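Local coordinates for penicillin-binding protein 2B (Streptococcus pneumoniae, PDB 2WAD) that acts as a penicillin-binding transpeptidase of the elongation machinery, thought to form the peptide cross-links between neighbouring glycan strands of the peptidoglycan cell wall, at residues A[57-62]-A[302-307]; A[235-240]-A[267-272]. All coordinates share one frame; numbering follows the deposited sequence.

Interaction 1 (A[57-62]-A[302-307]). Unlike the reference sequence in segment 302-307: Lys306 (reference Asn).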
loop_
_atom_site.group_PDB
_atom_site.type_symbol
_atom_site.label_atom_id
_atom_site.label_comp_id
_atom_site.label_asym_id
_atom_site.label_seq_id
_atom_site.Cartn_x
_atom_site.Cartn_y
_atom_site.Cartn_z
ATOM N N SER A 57 10.357 -25.182 3.290
ATOM C CA SER A 57 9.277 -24.194 3.327
ATOM C C SER A 57 7.903 -24.807 3.591
ATOM O O SER A 57 7.668 -25.977 3.307
ATOM C CB SER A 57 9.222 -23.469 1.979
ATOM O OG SER A 57 10.362 -22.646 1.808
ATOM N N SER A 58 6.981 -24.011 4.116
ATOM C CA SER A 58 5.588 -24.437 4.212
ATOM C C SER A 58 4.658 -23.575 3.355
ATOM O O SER A 58 5.117 -22.800 2.513
ATOM C CB SER A 58 5.126 -24.431 5.668
ATOM O OG SER A 58 5.804 -25.419 6.423
ATOM N N ALA A 59 3.358 -23.733 3.581
ATOM C CA ALA A 59 2.308 -23.002 2.874
ATOM C C ALA A 59 2.090 -21.614 3.460
ATOM O O ALA A 59 2.146 -21.442 4.675
ATOM C CB ALA A 59 1.007 -23.785 2.921
ATOM N N ARG A 60 1.834 -20.647 2.582
ATOM C CA ARG A 60 1.612 -19.247 2.945
ATOM C C ARG A 60 0.225 -19.079 3.549
ATOM O O ARG A 60 -0.723 -19.732 3.114
ATOM C CB ARG A 60 1.772 -18.339 1.725
ATOM C CG ARG A 60 1.930 -16.858 2.068
ATOM C CD ARG A 60 2.221 -15.997 0.836
ATOM N NE ARG A 60 2.494 -14.599 1.172
ATOM C CZ ARG A 60 3.659 -14.138 1.606
ATOM N NH1 ARG A 60 4.679 -14.978 1.770
ATOM N NH2 ARG A 60 3.793 -12.844 1.883
ATOM N N GLY A 61 0.121 -18.247 4.583
ATOM C CA GLY A 61 -1.182 -17.851 5.097
ATOM C C GLY A 61 -1.956 -17.085 4.034
ATOM O O GLY A 61 -1.393 -16.673 3.015
ATOM N N GLU A 62 -3.251 -16.897 4.260
ATOM C CA GLU A 62 -4.103 -16.278 3.250
ATOM C C GLU A 62 -4.774 -15.006 3.742
ATOM O O GLU A 62 -4.672 -14.665 4.925
ATOM C CB GLU A 62 -5.126 -17.296 2.735
ATOM C CG GLU A 62 -4.551 -18.260 1.710
ATOM C CD GLU A 62 -5.333 -19.564 1.615
ATOM O OE1 GLU A 62 -5.246 -20.273 0.585
ATOM O OE2 GLU A 62 -6.029 -19.902 2.594
ATOM N N GLY A 302 6.403 -28.298 10.475
ATOM C CA GLY A 302 6.000 -27.058 9.851
ATOM C C GLY A 302 4.500 -26.888 9.905
ATOM O O GLY A 302 3.768 -27.847 10.162
ATOM N N SER A 303 4.073 -25.657 9.637
ATOM C CA SER A 303 2.664 -25.301 9.552
ATOM C C SER A 303 2.442 -24.162 8.560
ATOM O O SER A 303 3.314 -23.310 8.354
ATOM C CB SER A 303 2.132 -24.883 10.926
ATOM O OG SER A 303 2.955 -23.885 11.507
ATOM N N LYS A 304 1.260 -24.186 7.951
ATOM C CA LYS A 304 0.726 -23.088 7.170
ATOM C C LYS A 304 0.901 -21.755 7.903
ATOM O O LYS A 304 0.681 -21.658 9.114
ATOM C CB LYS A 304 -0.757 -23.358 6.875
ATOM C CG LYS A 304 -1.451 -22.296 6.033
ATOM C CD LYS A 304 -2.782 -22.822 5.514
ATOM C CE LYS A 304 -3.509 -21.761 4.697
ATOM N NZ LYS A 304 -4.349 -22.374 3.643
ATOM N N GLY A 305 1.332 -20.734 7.173
ATOM C CA GLY A 305 1.347 -19.387 7.732
ATOM C C GLY A 305 0.002 -18.978 8.310
ATOM O O GLY A 305 -1.011 -19.661 8.092
ATOM N N LYS A 306 0.000 -17.882 9.072
ATOM C CA LYS A 306 -1.237 -17.401 9.670
ATOM C C LYS A 306 -1.949 -16.526 8.651
ATOM O O LYS A 306 -1.375 -16.199 7.608
ATOM C CB LYS A 306 -1.013 -16.646 10.986
ATOM C CG LYS A 306 -0.336 -17.456 12.114
ATOM C CD LYS A 306 -0.824 -18.900 12.162
ATOM C CE LYS A 306 -0.004 -19.771 13.100
ATOM N NZ LYS A 306 -0.375 -21.220 12.990
ATOM N N ASN A 307 -3.194 -16.173 8.956
ATOM C CA ASN A 307 -4.051 -15.445 8.028
ATOM C C ASN A 307 -4.292 -14.048 8.578
ATOM O O ASN A 307 -4.252 -13.855 9.798
ATOM C CB ASN A 307 -5.396 -16.170 7.848
ATOM C CG ASN A 307 -5.229 -17.651 7.544
ATOM O OD1 ASN A 307 -5.516 -18.496 8.390
ATOM N ND2 ASN A 307 -4.763 -17.972 6.339
#

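Interaction 2 (A[235-240]-A[267-272])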
loop_
_atom_site.group_PDB
_atom_site.type_symbol
_atom_site.label_atom_id
_atom_site.label_comp_id
_atom_site.label_asym_id
_atom_site.label_seq_id
_atom_site.Cartn_x
_atom_site.Cartn_y
_atom_site.Cartn_z
ATOM N N GLY A 235 -1.392 -7.425 -3.360
ATOM C CA GLY A 235 0.025 -7.454 -3.699
ATOM C C GLY A 235 0.419 -8.755 -4.360
ATOM O O GLY A 235 -0.427 -9.618 -4.608
ATOM N N SER A 236 1.702 -8.926 -4.647
ATOM C CA SER A 236 2.163 -10.185 -5.236
ATOM C C SER A 236 3.182 -10.917 -4.358
ATOM O O SER A 236 3.738 -10.356 -3.412
ATOM C CB SER A 236 2.737 -9.947 -6.641
ATOM O OG SER A 236 3.650 -8.857 -6.599
ATOM N N VAL A 237 3.416 -12.181 -4.688
ATOM C CA VAL A 237 4.417 -12.999 -4.026
ATOM C C VAL A 237 5.405 -13.474 -5.091
ATOM O O VAL A 237 5.012 -13.763 -6.224
ATOM C CB VAL A 237 3.757 -14.229 -3.348
ATOM C CG1 VAL A 237 4.773 -15.025 -2.557
ATOM C CG2 VAL A 237 2.657 -13.778 -2.418
ATOM N N SER A 238 6.682 -13.558 -4.729
ATOM C CA SER A 238 7.700 -14.081 -5.632
ATOM C C SER A 238 7.422 -15.536 -6.001
ATOM O O SER A 238 7.034 -16.330 -5.153
ATOM C CB SER A 238 9.079 -13.997 -4.984
ATOM O OG SER A 238 9.230 -15.037 -4.038
ATOM N N SER A 239 7.625 -15.880 -7.268
ATOM C CA SER A 239 7.447 -17.242 -7.754
ATOM C C SER A 239 8.559 -18.149 -7.239
ATOM O O SER A 239 9.630 -17.687 -6.850
ATOM C CB SER A 239 7.514 -17.234 -9.279
ATOM O OG SER A 239 8.830 -16.889 -9.693
ATOM N N GLU A 240 8.295 -19.450 -7.252
ATOM C CA GLU A 240 9.281 -20.477 -6.892
ATOM C C GLU A 240 10.511 -20.444 -7.801
ATOM O O GLU A 240 11.640 -20.647 -7.355
ATOM C CB GLU A 240 8.617 -21.848 -6.982
ATOM C CG GLU A 240 9.528 -23.032 -6.724
ATOM C CD GLU A 240 8.731 -24.320 -6.665
ATOM O OE1 GLU A 240 7.889 -24.548 -7.566
ATOM O OE2 GLU A 240 8.937 -25.094 -5.705
ATOM N N TYR A 267 2.685 -4.393 -1.501
ATOM C CA TYR A 267 1.464 -4.128 -0.738
ATOM C C TYR A 267 1.252 -5.011 0.487
ATOM O O TYR A 267 2.216 -5.315 1.193
ATOM C CB TYR A 267 0.263 -4.028 -1.690
ATOM C CG TYR A 267 0.565 -3.015 -2.769
ATOM C CD1 TYR A 267 0.764 -3.407 -4.092
ATOM C CD2 TYR A 267 0.723 -1.660 -2.442
ATOM C CE1 TYR A 267 1.087 -2.476 -5.080
ATOM C CE2 TYR A 267 1.047 -0.730 -3.410
ATOM C CZ TYR A 267 1.224 -1.151 -4.726
ATOM O OH TYR A 267 1.556 -0.242 -5.700
ATOM N N LEU A 268 0.022 -5.458 0.726
ATOM C CA LEU A 268 -0.254 -6.319 1.880
ATOM C C LEU A 268 0.628 -7.578 1.980
ATOM O O LEU A 268 1.050 -7.955 3.082
ATOM C CB LEU A 268 -1.741 -6.696 1.964
ATOM C CG LEU A 268 -2.805 -5.626 2.208
ATOM C CD1 LEU A 268 -4.194 -6.276 2.306
ATOM C CD2 LEU A 268 -2.485 -4.819 3.475
ATOM N N GLU A 269 0.901 -8.248 0.863
ATOM C CA GLU A 269 1.649 -9.512 0.933
ATOM C C GLU A 269 3.022 -9.189 1.483
ATOM O O GLU A 269 3.587 -9.978 2.229
ATOM C CB GLU A 269 1.824 -10.203 -0.426
ATOM C CG GLU A 269 0.564 -10.771 -1.060
ATOM C CD GLU A 269 0.261 -12.187 -0.630
ATOM O OE1 GLU A 269 0.769 -12.634 0.429
ATOM O OE2 GLU A 269 -0.495 -12.857 -1.364
ATOM N N LYS A 270 3.555 -8.032 1.115
ATOM C CA LYS A 270 4.853 -7.614 1.612
ATOM C C LYS A 270 4.764 -7.105 3.045
ATOM O O LYS A 270 5.557 -7.487 3.897
ATOM C CB LYS A 270 5.477 -6.556 0.694
ATOM C CG LYS A 270 6.875 -6.093 1.123
ATOM C CD LYS A 270 7.526 -5.226 0.052
ATOM C CE LYS A 270 8.648 -4.406 0.644
ATOM N NZ LYS A 270 9.588 -4.002 -0.423
ATOM N N GLN A 271 3.813 -6.217 3.309
ATOM C CA GLN A 271 3.683 -5.637 4.641
ATOM C C GLN A 271 3.569 -6.689 5.750
ATOM O O GLN A 271 4.156 -6.533 6.822
ATOM C CB GLN A 271 2.496 -4.675 4.671
ATOM C CG GLN A 271 2.391 -3.903 5.936
ATOM C CD GLN A 271 3.439 -2.812 6.032
ATOM O OE1 GLN A 271 3.519 -2.106 7.043
ATOM N NE2 GLN A 271 4.242 -2.669 4.982
ATOM N N TYR A 272 2.810 -7.750 5.491
ATOM C CA TYR A 272 2.522 -8.764 6.500
ATOM C C TYR A 272 3.226 -10.086 6.224
ATOM O O TYR A 272 2.804 -11.143 6.697
ATOM C CB TYR A 272 1.011 -8.957 6.666
ATOM C CG TYR A 272 0.372 -7.747 7.307
ATOM C CD1 TYR A 272 -0.102 -6.700 6.534
ATOM C CD2 TYR A 272 0.321 -7.616 8.685
ATOM C CE1 TYR A 272 -0.656 -5.561 7.111
ATOM C CE2 TYR A 272 -0.229 -6.496 9.269
ATOM C CZ TYR A 272 -0.716 -5.474 8.491
ATOM O OH TYR A 272 -1.253 -4.358 9.094
HETATM O O HOH W 1 -0.346 -12.520 -3.908
#

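Interaction 1 (A[57-62]-A[302-307])
Two extended loop segments, 57-62 and 302-307, run side by side in the same direction and meet mainly through their backbones, from Ser58 beside Ser303 to Glu62 beside Asn307, leading into neighbouring strands of a sheet, which 302-307 already joins at Asn307. Their end-to-end directions differ by only 9°. The central link is a nearly straight hydrogen bond from Gly305 N to Ala59 O (2.7 Å, 170° at the hydrogen). The same carbonyl oxygen also receives the CA-H of Lys304. Beyond it the chains close up where neither residue has a side chain: the CA atoms of Gly61 and Gly305 lie 4.0 Å apart, and Gly61 CA makes a short CA-H...O contact with Lys306 O at 3.0 Å. At the upstream end, Ser58 rests its CB on Ser303 O (3.4 Å), while its hydroxyl is hydrogen-bonded to Lys279 O.

One flank is covered by Lys304. With CG anti to the backbone N (chi1 -179°) and the chain extended beyond, it passes alongside Ala59, its CG 4.2 Å from Ala59 CB, and carries the ammonium group to Glu62. The two side chains cross at about a right angle, and NZ makes a salt bridge to Glu62 OE2 at 3.2 Å, though the hydrogen bond within it is weak. NZ is held in addition by Gly557 O.

The pairing continues in the backbone bond between Glu62 and Ile308. It thus forms the lead-in to the parallel pair of strands 63-64 and 307-310, at one border of a four-stranded mixed sheet.

Interaction 2 (A[235-240]-A[267-272])
Tyr267 begins the contact by setting its CB 4.0 Å from Gly235 CA, and the same CA lies at the edge of the phenol ring, near its plane, with ring atom CD1 4.1 Å away. Gly235 is where the chain leaves helix 231-234, and it does so with a positive phi (101°), a conformation in which a side chain would press on the preceding carbonyl oxygen.

Glu269 comes next as the main side chain of the contact. Its CB packs on Ser236 O at 3.6 Å and its CG lies against the Gly235 carbonyl. A bend at chi2 (-88°) then turns the carboxylate toward Val237, whose CG2 methyl touches the carboxylate, 3.4 Å from Glu269 CD; the two side chains cross at about a right angle. A water bridges the segments, donating to Gly235 O (3.0 Å) and to Glu269 OE2 (2.6 Å). Besides this methyl contact, the carboxylate has salt bridges to Arg60 on OE1 and to Arg223 on OE2, both from outside the two segments, charges that would probably favour its ionised form.

Just after the helix, Tyr272 OH is hydrogen-bonded to Asp494 of the transpeptidase domain. What results is helix-to-loop packing around a buried glutamate whose charge is met by arginines from elsewhere in the chain, within the penicillin-binding protein dimerisation domain range.

From the N terminus, the chain first lays down 57-62, then builds most of the N-terminal module before 302-307 returns beside it, so interaction 1 closes a loop of some 240 residues. Interaction 2 is nested wholly within that loop and closes a much shorter one, joining the exit of helix 231-234 to helix 267-271. The two do not cross; their centres lie 13 Å apart, and Arg60 joins them. Its NE makes a 2.7 Å salt bridge with Glu269 OE1 and packs against the CG2 methyl of Val237. The paired approach to the mixed sheet is thereby tied to the short helix 267-271 and the loop that follows helix 231-234.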